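Local coordinates for putative lipoprotein (Parabacteroides distasonis ATCC 8503, PDB 3JX8) that is of unestablished function but, as a putative lipid-binding lipoprotein with an adhesin-type head domain, may act in adhesion at the cell surface, at residues N12-E17 with N52-L57; I68-I73 with Y82-T87. All coordinates share one frame; numbering follows the deposited sequence.

Contact 1 (N12-E17 with N52-L57); sequences NPETRE and NLFDYL
Arg16 lays its guanidinium flat on the ring of Phe54, and the evidence for a true stack is the 9° between the two planes. Arg16 CZ sits 3.9 Å from the centroid of the Phe54 ring, so the cation-pi contact is made over the face but displaced from its middle. The methylene Arg16 CD is better centred, 3.7 Å from the Phe54 centroid and only 8° off the normal, a CH-pi contact. The two side chains therefore run past each other in opposite directions: CB and CG of Arg16 lie toward CZ at the far end of the Phe54 ring, CD sits over its middle, and Arg16 NH1 reaches back to Phe54 CB at 3.4 Å. This follows from an Arg16 chain that leaves with CG beside the backbone N (chi1 -69°) and is extended from there to NE.

Glu14, two residues earlier on the same strand face, fixes the rotation of the guanidinium within its plane. The grip is side-on: Arg16 NE reaches Glu14 OE2 at 3.0 Å, forming a salt bridge, and Arg16 NH2 reaches Glu14 OE1 at 3.1 Å. Both nitrogens approach from above the carboxylate plane, and the carboxylate probably balances the charge that Arg16 brings over the ring. Glu14 also meets Phe54 through its backbone, Glu14 O lying at the ring edge, in plane, 3.5 Å from Phe54 CE2.

Phe54 is buried, and it also touches Val47 and Ile49 of strand 44-50, the antiparallel neighbour of strand 13-17. The contact thus joins strand 13-17 to the loop between strands 44-50 and 57-62, an aromatic residue under a cation-pi stack at the N-terminal end of a beta-solenoid-like fold.

Contact 2 (I68-I73 with Y82-T87); sequences IYPKSI and YDLRPT
The Tyr82 ring has Ile73 over one face, with Ile73 CG1 4.1 Å above its plane near the centre, and two carbonyl oxygens, Lys71 O and Ser72 O, approaching it obliquely. Tyr56 meets the same ring edge-to-face from outside the two segments. The setting is the N-terminal end of a beta-solenoid-like fold, where the chain just past strand 65-70 meets the residue that leads into short strand 83-85. Ile73 CA adds an off-centre CH-pi contact, 4.1 Å from the Tyr82 centroid.

Tyr82 carries its CG beside the backbone N (chi1 -65°), which brings the ring back over the chain 71-73; Tyr82 CE2 comes to 3.3 Å from Ser72 O. The phenol oxygen is hydrogen-bonded to Lys74 N, just beyond Ile73, so both ends of this residue are held. Just before these residues, Pro70 CB rests 3.5 Å from Tyr82 O. Its apolar contact is with Leu84, Pro70 CB lying 4.1 Å from Leu84 CD1, and Leu57 and Ile7 extend this packing through Leu84.

One hydrogen bond ties the backbones: Tyr82 N gives to Lys71 O at 3.1 Å, with an N-H...O angle of 159° and the donor almost in line with the carbonyl bond, at 175°.

Both segments of contact 1 come before those of contact 2 in the sequence, and their centres are about 11 Å apart, on the same side of the chain's centre. Strand 57-62, which begins at the end of segment 52-57, pairs antiparallel with strand 65-70, so the loop of contact 1 and the strand end of contact 2 lie side by side. Two probable hydrogen bonds join them, Tyr56 O to Lys71 N and Asp55 O to Lys71 NZ, each 2.8 Å. Packing completes the junction, with Leu53 CD1 3.5 Å from Pro86 CA. Together they knit the N-terminal end of the solenoid-like fold, whose parallel strands continue toward the C-terminus.

Contact 1 (N12-E17 with N52-L57)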
loop_
_atom_site.group_PDB
_atom_site.type_symbol
_atom_site.label_atom_id
_atom_site.label_comp_id
_atom_site.label_asym_id
_atom_site.label_seq_id
_atom_site.Cartn_x
_atom_site.Cartn_y
_atom_site.Cartn_z
ATOM N N ASN A 12 9.914 0.808 -38.434
ATOM C CA ASN A 12 11.248 1.143 -38.887
ATOM C C ASN A 12 12.104 1.613 -37.726
ATOM O O ASN A 12 12.152 2.786 -37.448
ATOM C CB ASN A 12 11.138 2.230 -39.931
ATOM C CG ASN A 12 10.309 1.807 -41.109
ATOM O OD1 ASN A 12 10.114 0.617 -41.371
ATOM N ND2 ASN A 12 9.830 2.787 -41.848
ATOM N N PRO A 13 12.817 0.701 -37.068
ATOM C CA PRO A 13 13.574 1.120 -35.896
ATOM C C PRO A 13 14.740 2.042 -36.199
ATOM O O PRO A 13 15.509 1.777 -37.118
ATOM C CB PRO A 13 14.118 -0.199 -35.331
ATOM C CG PRO A 13 13.496 -1.286 -36.150
ATOM C CD PRO A 13 13.118 -0.692 -37.434
ATOM N N GLU A 14 14.879 3.080 -35.381
ATOM C CA GLU A 14 15.968 4.039 -35.482
ATOM C C GLU A 14 16.677 4.165 -34.135
ATOM O O GLU A 14 16.034 4.241 -33.102
ATOM C CB GLU A 14 15.463 5.433 -35.932
ATOM C CG GLU A 14 16.520 6.527 -35.861
ATOM C CD GLU A 14 16.094 7.896 -36.392
ATOM O OE1 GLU A 14 14.925 8.089 -36.850
ATOM O OE2 GLU A 14 16.980 8.796 -36.341
ATOM N N THR A 15 18.005 4.216 -34.180
ATOM C CA THR A 15 18.817 4.441 -33.013
ATOM C C THR A 15 19.350 5.862 -33.041
ATOM O O THR A 15 19.873 6.337 -34.062
ATOM C CB THR A 15 19.976 3.469 -32.977
ATOM O OG1 THR A 15 19.439 2.152 -32.842
ATOM C CG2 THR A 15 20.918 3.771 -31.844
ATOM N N ARG A 16 19.208 6.533 -31.912
ATOM C CA ARG A 16 19.750 7.862 -31.713
ATOM C C ARG A 16 20.570 7.902 -30.451
ATOM O O ARG A 16 20.100 7.518 -29.353
ATOM C CB ARG A 16 18.636 8.898 -31.589
ATOM C CG ARG A 16 17.904 9.137 -32.852
ATOM C CD ARG A 16 16.875 10.225 -32.714
ATOM N NE ARG A 16 16.042 10.150 -33.888
ATOM C CZ ARG A 16 14.973 10.889 -34.158
ATOM N NH1 ARG A 16 14.549 11.845 -33.355
ATOM N NH2 ARG A 16 14.335 10.661 -35.302
ATOM N N GLU A 17 21.799 8.378 -30.610
ATOM C CA GLU A 17 22.617 8.722 -29.468
ATOM C C GLU A 17 22.277 10.135 -29.084
ATOM O O GLU A 17 22.347 11.026 -29.908
ATOM C CB GLU A 17 24.093 8.556 -29.782
ATOM C CG GLU A 17 24.463 7.083 -29.953
ATOM C CD GLU A 17 25.964 6.862 -30.188
ATOM O OE1 GLU A 17 26.683 7.863 -30.433
ATOM O OE2 GLU A 17 26.421 5.692 -30.112
ATOM N N ASN A 52 9.055 6.856 -36.014
ATOM C CA ASN A 52 7.942 7.776 -35.835
ATOM C C ASN A 52 7.645 8.125 -34.361
ATOM O O ASN A 52 7.090 9.169 -34.083
ATOM C CB ASN A 52 6.702 7.252 -36.556
ATOM C CG ASN A 52 6.200 5.947 -35.977
ATOM O OD1 ASN A 52 6.965 5.022 -35.742
ATOM N ND2 ASN A 52 4.891 5.865 -35.761
ATOM N N LEU A 53 8.062 7.293 -33.421
ATOM C CA LEU A 53 7.713 7.501 -32.028
ATOM C C LEU A 53 8.601 8.546 -31.291
ATOM O O LEU A 53 8.177 9.090 -30.257
ATOM C CB LEU A 53 7.712 6.155 -31.305
ATOM C CG LEU A 53 6.669 5.159 -31.833
ATOM C CD1 LEU A 53 6.668 3.843 -30.995
ATOM C CD2 LEU A 53 5.263 5.801 -31.924
ATOM N N PHE A 54 9.786 8.877 -31.828
ATOM C CA PHE A 54 10.644 9.898 -31.191
ATOM C C PHE A 54 9.936 11.241 -31.013
ATOM O O PHE A 54 10.160 11.921 -30.050
ATOM C CB PHE A 54 11.938 10.162 -31.993
ATOM C CG PHE A 54 13.003 9.112 -31.803
ATOM C CD1 PHE A 54 13.701 9.028 -30.618
ATOM C CD2 PHE A 54 13.316 8.222 -32.812
ATOM C CE1 PHE A 54 14.686 8.068 -30.429
ATOM C CE2 PHE A 54 14.315 7.265 -32.621
ATOM C CZ PHE A 54 14.986 7.192 -31.425
ATOM N N ASP A 55 9.112 11.619 -31.977
ATOM C CA ASP A 55 8.324 12.845 -31.904
ATOM C C ASP A 55 7.366 12.872 -30.722
ATOM O O ASP A 55 6.900 13.954 -30.362
ATOM C CB ASP A 55 7.472 13.021 -33.169
ATOM C CG ASP A 55 8.308 13.307 -34.419
ATOM O OD1 ASP A 55 9.440 13.823 -34.255
ATOM O OD2 ASP A 55 7.859 12.977 -35.555
ATOM N N TYR A 56 7.068 11.706 -30.147
ATOM C CA TYR A 56 6.138 11.587 -29.031
ATOM C C TYR A 56 6.814 11.331 -27.692
ATOM O O TYR A 56 6.137 11.092 -26.712
ATOM C CB TYR A 56 5.149 10.463 -29.324
ATOM C CG TYR A 56 4.322 10.753 -30.538
ATOM C CD1 TYR A 56 4.760 10.372 -31.799
ATOM C CD2 TYR A 56 3.112 11.450 -30.448
ATOM C CE1 TYR A 56 4.024 10.651 -32.938
ATOM C CE2 TYR A 56 2.374 11.728 -31.583
ATOM C CZ TYR A 56 2.847 11.306 -32.825
ATOM O OH TYR A 56 2.155 11.552 -33.973
ATOM N N LEU A 57 8.139 11.381 -27.656
ATOM C CA LEU A 57 8.915 10.933 -26.511
ATOM C C LEU A 57 9.785 12.084 -25.998
ATOM O O LEU A 57 10.331 12.837 -26.785
ATOM C CB LEU A 57 9.796 9.767 -26.984
ATOM C CG LEU A 57 10.422 8.769 -26.035
ATOM C CD1 LEU A 57 9.312 8.015 -25.285
ATOM C CD2 LEU A 57 11.371 7.800 -26.808
#

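Contact 2 (I68-I73 with Y82-T87)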
loop_
_atom_site.group_PDB
_atom_site.type_symbol
_atom_site.label_atom_id
_atom_site.label_comp_id
_atom_site.label_asym_id
_atom_site.label_seq_id
_atom_site.Cartn_x
_atom_site.Cartn_y
_atom_site.Cartn_z
ATOM N N ILE A 68 12.949 10.125 -19.448
ATOM C CA ILE A 68 12.485 9.425 -20.653
ATOM C C ILE A 68 11.021 9.052 -20.429
ATOM O O ILE A 68 10.703 8.221 -19.577
ATOM C CB ILE A 68 13.341 8.168 -20.974
ATOM C CG1 ILE A 68 14.770 8.602 -21.311
ATOM C CG2 ILE A 68 12.739 7.340 -22.150
ATOM C CD1 ILE A 68 15.770 7.458 -21.519
ATOM N N TYR A 69 10.122 9.677 -21.167
ATOM C CA TYR A 69 8.708 9.357 -21.031
ATOM C C TYR A 69 7.921 9.899 -22.205
ATOM O O TYR A 69 8.385 10.829 -22.875
ATOM C CB TYR A 69 8.169 9.937 -19.717
ATOM C CG TYR A 69 8.461 11.396 -19.532
ATOM C CD1 TYR A 69 7.657 12.342 -20.117
ATOM C CD2 TYR A 69 9.506 11.831 -18.747
ATOM C CE1 TYR A 69 7.897 13.678 -19.971
ATOM C CE2 TYR A 69 9.759 13.205 -18.596
ATOM C CZ TYR A 69 8.952 14.101 -19.222
ATOM O OH TYR A 69 9.149 15.458 -19.106
ATOM N N PRO A 70 6.731 9.322 -22.467
ATOM C CA PRO A 70 5.874 9.859 -23.516
ATOM C C PRO A 70 5.438 11.271 -23.211
ATOM O O PRO A 70 5.171 11.596 -22.056
ATOM C CB PRO A 70 4.673 8.919 -23.526
ATOM C CG PRO A 70 5.154 7.679 -22.870
ATOM C CD PRO A 70 6.141 8.123 -21.850
ATOM N N LYS A 71 5.401 12.116 -24.240
ATOM C CA LYS A 71 4.899 13.462 -24.079
ATOM C C LYS A 71 3.420 13.476 -23.651
ATOM O O LYS A 71 2.656 12.537 -23.929
ATOM C CB LYS A 71 5.008 14.239 -25.389
ATOM C CG LYS A 71 6.420 14.537 -25.839
ATOM C CD LYS A 71 6.406 15.319 -27.157
ATOM C CE LYS A 71 7.835 15.461 -27.676
ATOM N NZ LYS A 71 7.932 16.140 -28.990
ATOM N N SER A 72 3.044 14.581 -23.016
ATOM C CA SER A 72 1.647 14.928 -22.836
ATOM C C SER A 72 0.972 15.092 -24.155
ATOM O O SER A 72 1.575 15.586 -25.099
ATOM C CB SER A 72 1.492 16.259 -22.126
ATOM O OG SER A 72 1.989 16.197 -20.824
ATOM N N ILE A 73 -0.302 14.739 -24.206
ATOM C CA ILE A 73 -1.045 14.901 -25.428
ATOM C C ILE A 73 -1.132 16.388 -25.806
ATOM O O ILE A 73 -1.467 17.234 -24.978
ATOM C CB ILE A 73 -2.423 14.248 -25.363
ATOM C CG1 ILE A 73 -2.246 12.732 -25.097
ATOM C CG2 ILE A 73 -3.166 14.473 -26.687
ATOM C CD1 ILE A 73 -3.505 11.883 -25.205
ATOM N N TYR A 82 0.620 10.248 -24.375
ATOM C CA TYR A 82 0.420 9.325 -25.483
ATOM C C TYR A 82 0.650 7.888 -25.055
ATOM O O TYR A 82 1.490 7.593 -24.223
ATOM C CB TYR A 82 1.355 9.621 -26.652
ATOM C CG TYR A 82 1.096 10.938 -27.288
ATOM C CD1 TYR A 82 0.078 11.088 -28.216
ATOM C CD2 TYR A 82 1.840 12.051 -26.938
ATOM C CE1 TYR A 82 -0.180 12.307 -28.790
ATOM C CE2 TYR A 82 1.598 13.283 -27.521
ATOM C CZ TYR A 82 0.585 13.400 -28.445
ATOM O OH TYR A 82 0.325 14.610 -29.036
ATOM N N ASP A 83 -0.098 7.003 -25.678
ATOM C CA ASP A 83 0.008 5.567 -25.512
ATOM C C ASP A 83 0.801 5.018 -26.720
ATOM O O ASP A 83 0.268 4.829 -27.815
ATOM C CB ASP A 83 -1.417 5.032 -25.488
ATOM C CG ASP A 83 -1.493 3.522 -25.459
ATOM O OD1 ASP A 83 -0.476 2.825 -25.200
ATOM O OD2 ASP A 83 -2.623 3.049 -25.698
ATOM N N LEU A 84 2.088 4.810 -26.517
ATOM C CA LEU A 84 2.973 4.450 -27.606
ATOM C C LEU A 84 3.008 2.922 -27.713
ATOM O O LEU A 84 3.093 2.235 -26.710
ATOM C CB LEU A 84 4.365 5.013 -27.356
ATOM C CG LEU A 84 4.439 6.527 -27.074
ATOM C CD1 LEU A 84 5.868 6.996 -26.911
ATOM C CD2 LEU A 84 3.762 7.333 -28.124
ATOM N N ARG A 85 2.916 2.404 -28.935
ATOM C CA ARG A 85 3.030 0.975 -29.163
ATOM C C ARG A 85 4.215 0.713 -30.090
ATOM O O ARG A 85 4.026 0.571 -31.302
ATOM C CB ARG A 85 1.740 0.420 -29.785
ATOM C CG ARG A 85 0.476 0.731 -29.018
ATOM C CD ARG A 85 0.474 0.155 -27.648
ATOM N NE ARG A 85 -0.784 0.474 -26.977
ATOM C CZ ARG A 85 -1.956 -0.152 -27.169
ATOM N NH1 ARG A 85 -2.071 -1.177 -27.996
ATOM N NH2 ARG A 85 -3.036 0.248 -26.512
ATOM N N PRO A 86 5.433 0.669 -29.533
ATOM C CA PRO A 86 6.602 0.395 -30.355
ATOM C C PRO A 86 6.682 -1.053 -30.788
ATOM O O PRO A 86 6.114 -1.913 -30.136
ATOM C CB PRO A 86 7.781 0.744 -29.432
ATOM C CG PRO A 86 7.260 0.681 -28.094
ATOM C CD PRO A 86 5.817 1.022 -28.158
ATOM N N THR A 87 7.357 -1.304 -31.908
ATOM C CA THR A 87 7.702 -2.659 -32.309
ATOM C C THR A 87 9.058 -3.036 -31.699
ATOM O O THR A 87 9.335 -4.204 -31.535
ATOM C CB THR A 87 7.696 -2.839 -33.837
ATOM O OG1 THR A 87 8.687 -2.013 -34.438
ATOM C CG2 THR A 87 6.329 -2.479 -34.412
#